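Local coordinates for protein ribosomal RNA small subunit methyltransferase E (PDB 5VM8) that probably methylates a uridine of 16S ribosomal RNA at its N3 position, using S-adenosyl methionine as the methyl donor, at residues A[83-91]-A[109-120]. Residues are numbered along the deposited sequence; the frame is centred on the assembly and turned at random.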
# COMPACT_ATOMS: atom_id res chain seq x y z
N LEU A 83 -2.42 -10.00 -9.27
CA LEU A 83 -1.60 -9.05 -9.99
C LEU A 83 -0.65 -8.36 -9.02
O LEU A 83 -1.06 -7.89 -7.95
CB LEU A 83 -2.49 -8.02 -10.69
CG LEU A 83 -1.85 -7.03 -11.65
CD1 LEU A 83 -1.13 -7.79 -12.78
CD2 LEU A 83 -2.91 -6.07 -12.21
N ASN A 84 0.62 -8.28 -9.39
CA ASN A 84 1.66 -7.68 -8.58
C ASN A 84 1.94 -6.25 -9.06
O ASN A 84 2.46 -6.06 -10.16
CB ASN A 84 2.91 -8.55 -8.66
CG ASN A 84 3.89 -8.27 -7.57
OD1 ASN A 84 4.26 -7.13 -7.34
ND2 ASN A 84 4.34 -9.31 -6.90
N ILE A 85 1.55 -5.25 -8.27
CA ILE A 85 1.73 -3.84 -8.62
C ILE A 85 2.57 -3.16 -7.55
O ILE A 85 2.14 -3.06 -6.39
CB ILE A 85 0.39 -3.10 -8.74
CG1 ILE A 85 -0.55 -3.82 -9.71
CG2 ILE A 85 0.63 -1.65 -9.18
CD1 ILE A 85 -2.01 -3.40 -9.55
N THR A 86 3.73 -2.63 -7.94
CA THR A 86 4.49 -1.72 -7.09
C THR A 86 4.18 -0.30 -7.54
O THR A 86 4.43 0.06 -8.69
CB THR A 86 6.00 -1.98 -7.18
OG1 THR A 86 6.30 -3.31 -6.72
CG2 THR A 86 6.81 -0.93 -6.37
N LEU A 87 3.68 0.52 -6.62
CA LEU A 87 3.46 1.94 -6.85
C LEU A 87 4.72 2.68 -6.43
O LEU A 87 5.06 2.70 -5.24
CB LEU A 87 2.25 2.43 -6.07
CG LEU A 87 2.04 3.95 -5.92
CD1 LEU A 87 1.99 4.67 -7.27
CD2 LEU A 87 0.78 4.23 -5.09
N ILE A 88 5.45 3.23 -7.39
CA ILE A 88 6.54 4.15 -7.11
C ILE A 88 5.97 5.56 -7.14
O ILE A 88 5.72 6.10 -8.23
CB ILE A 88 7.70 4.02 -8.11
CG1 ILE A 88 8.28 2.61 -8.15
CG2 ILE A 88 8.83 5.01 -7.75
CD1 ILE A 88 9.52 2.52 -9.01
N GLN A 89 5.87 6.18 -5.97
CA GLN A 89 5.20 7.46 -5.75
C GLN A 89 6.20 8.51 -5.28
O GLN A 89 6.82 8.35 -4.22
CB GLN A 89 4.09 7.30 -4.70
CG GLN A 89 3.38 8.59 -4.34
CD GLN A 89 2.59 9.13 -5.51
OE1 GLN A 89 1.67 8.45 -5.99
NE2 GLN A 89 2.95 10.33 -6.01
N SER A 90 6.30 9.61 -6.02
CA SER A 90 7.08 10.74 -5.54
C SER A 90 6.40 11.39 -4.35
O SER A 90 5.19 11.61 -4.36
CB SER A 90 7.25 11.80 -6.63
OG SER A 90 7.60 11.17 -7.83
N ILE A 91 7.22 11.71 -3.33
CA ILE A 91 6.70 12.25 -2.08
C ILE A 91 5.88 13.49 -2.38
O ILE A 91 6.35 14.39 -3.08
CB ILE A 91 7.84 12.62 -1.12
CG1 ILE A 91 8.84 11.47 -0.97
CG2 ILE A 91 7.27 12.97 0.22
CD1 ILE A 91 8.26 10.28 -0.35
N VAL A 109 -2.77 -2.66 -4.15
CA VAL A 109 -1.36 -2.49 -4.51
C VAL A 109 -0.51 -3.39 -3.62
O VAL A 109 -0.83 -3.61 -2.45
CB VAL A 109 -0.98 -1.00 -4.41
CG1 VAL A 109 -0.70 -0.58 -2.96
CG2 VAL A 109 0.16 -0.67 -5.31
N THR A 110 0.55 -3.98 -4.19
CA THR A 110 1.33 -4.96 -3.44
C THR A 110 2.54 -4.37 -2.75
O THR A 110 3.01 -4.93 -1.76
CB THR A 110 1.78 -6.14 -4.31
OG1 THR A 110 3.07 -5.86 -4.87
CG2 THR A 110 0.81 -6.41 -5.41
N ALA A 111 3.08 -3.26 -3.24
CA ALA A 111 4.19 -2.59 -2.57
C ALA A 111 4.21 -1.13 -2.97
O ALA A 111 3.69 -0.74 -4.01
CB ALA A 111 5.53 -3.26 -2.89
N ILE A 112 4.83 -0.31 -2.12
CA ILE A 112 4.90 1.13 -2.29
C ILE A 112 6.33 1.58 -2.05
O ILE A 112 6.93 1.26 -1.01
CB ILE A 112 3.92 1.87 -1.36
CG1 ILE A 112 2.48 1.51 -1.72
CG2 ILE A 112 4.15 3.37 -1.44
CD1 ILE A 112 1.49 1.58 -0.55
N GLN A 113 6.90 2.28 -3.03
CA GLN A 113 8.27 2.78 -2.98
C GLN A 113 8.19 4.30 -3.04
O GLN A 113 8.10 4.88 -4.13
CB GLN A 113 9.11 2.21 -4.13
CG GLN A 113 10.55 2.73 -4.21
CD GLN A 113 11.39 2.39 -2.99
OE1 GLN A 113 11.92 1.28 -2.87
NE2 GLN A 113 11.49 3.34 -2.06
N PRO A 114 8.19 4.98 -1.90
CA PRO A 114 8.22 6.45 -1.92
C PRO A 114 9.58 6.94 -2.39
O PRO A 114 10.62 6.42 -1.99
CB PRO A 114 7.97 6.83 -0.46
CG PRO A 114 8.50 5.66 0.32
CD PRO A 114 8.28 4.43 -0.53
N VAL A 115 9.57 7.98 -3.22
CA VAL A 115 10.81 8.49 -3.79
C VAL A 115 10.81 10.00 -3.75
O VAL A 115 9.77 10.66 -3.83
CB VAL A 115 11.09 8.06 -5.26
CG1 VAL A 115 11.14 6.56 -5.42
CG2 VAL A 115 10.12 8.72 -6.22
N ILE A 116 12.02 10.55 -3.63
CA ILE A 116 12.23 11.98 -3.74
C ILE A 116 12.52 12.28 -5.20
O ILE A 116 13.43 11.68 -5.79
CB ILE A 116 13.38 12.46 -2.85
CG1 ILE A 116 13.24 11.89 -1.43
CG2 ILE A 116 13.41 13.98 -2.87
CD1 ILE A 116 14.42 12.17 -0.55
N SER A 117 11.70 13.11 -5.81
CA SER A 117 11.94 13.59 -7.15
C SER A 117 12.26 15.08 -7.06
O SER A 117 12.29 15.67 -5.98
CB SER A 117 10.74 13.32 -8.08
OG SER A 117 9.66 14.18 -7.81
N GLU A 118 12.52 15.66 -8.22
CA GLU A 118 13.03 17.03 -8.26
C GLU A 118 12.07 17.99 -7.57
O GLU A 118 12.49 18.82 -6.75
CB GLU A 118 13.25 17.43 -9.71
CG GLU A 118 13.57 18.89 -9.92
CD GLU A 118 15.04 19.19 -9.75
OE1 GLU A 118 15.80 18.24 -9.48
OE2 GLU A 118 15.42 20.38 -9.88
N ARG A 119 10.78 17.88 -7.88
CA ARG A 119 9.80 18.84 -7.42
C ARG A 119 9.16 18.47 -6.08
O ARG A 119 8.06 18.93 -5.78
CB ARG A 119 8.74 19.06 -8.50
CG ARG A 119 9.35 19.81 -9.68
CD ARG A 119 8.39 19.89 -10.84
NE ARG A 119 9.07 20.41 -12.02
CZ ARG A 119 8.51 20.56 -13.21
NH1 ARG A 119 7.25 20.22 -13.40
NH2 ARG A 119 9.22 21.04 -14.22
N CYS A 120 9.86 17.69 -5.27
CA CYS A 120 9.43 17.43 -3.91
C CYS A 120 9.45 18.70 -3.07
O CYS A 120 10.46 19.41 -3.02
CB CYS A 120 10.33 16.37 -3.28
SG CYS A 120 9.86 15.94 -1.62
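Strands 85-90 and 111-116 run parallel, their axes 4.6 Å apart at closest approach and 18° apart in direction, joined by backbone hydrogen bonds that alternate from one strand to the other, from A111 N to I85 O through to I91 N to V115 O (2.8 Å). I85 O accepts from both T110 N and A111 N. Next to it the T110 hydroxyl donates to N84 OD1 (OG1 to OD1 3.0 Å), arriving above the amide's carbonyl plane, while the two side chains cross at about a right angle. On the sheet face of T86, I88 and S90, I88 CG2 meets V115 CG1 at 3.6 Å, and I88 CG1 lies alongside Q113 CB. Q113 then bends at chi2 (62°), bringing NE2 to P114 O and P157 O. S90 OG is hydrogen-bonded to V199 O on the neighbouring strand 195-199. On the face of L87 and I112, V109 CG2 from the preceding loop packs on L87 CB (3.8 Å), both side chains also touching S104 of helix 94-106. At the far end I91 CD1 reaches P114 CB at 3.5 Å; W136 of helix 128-147 touches both residues. The strands and helix 94-106 form a beta-alpha-beta crossover in the parallel sheet of the methyltransferase domain, which belongs to the SPOUT superfamily of trefoil-knotted enzymes.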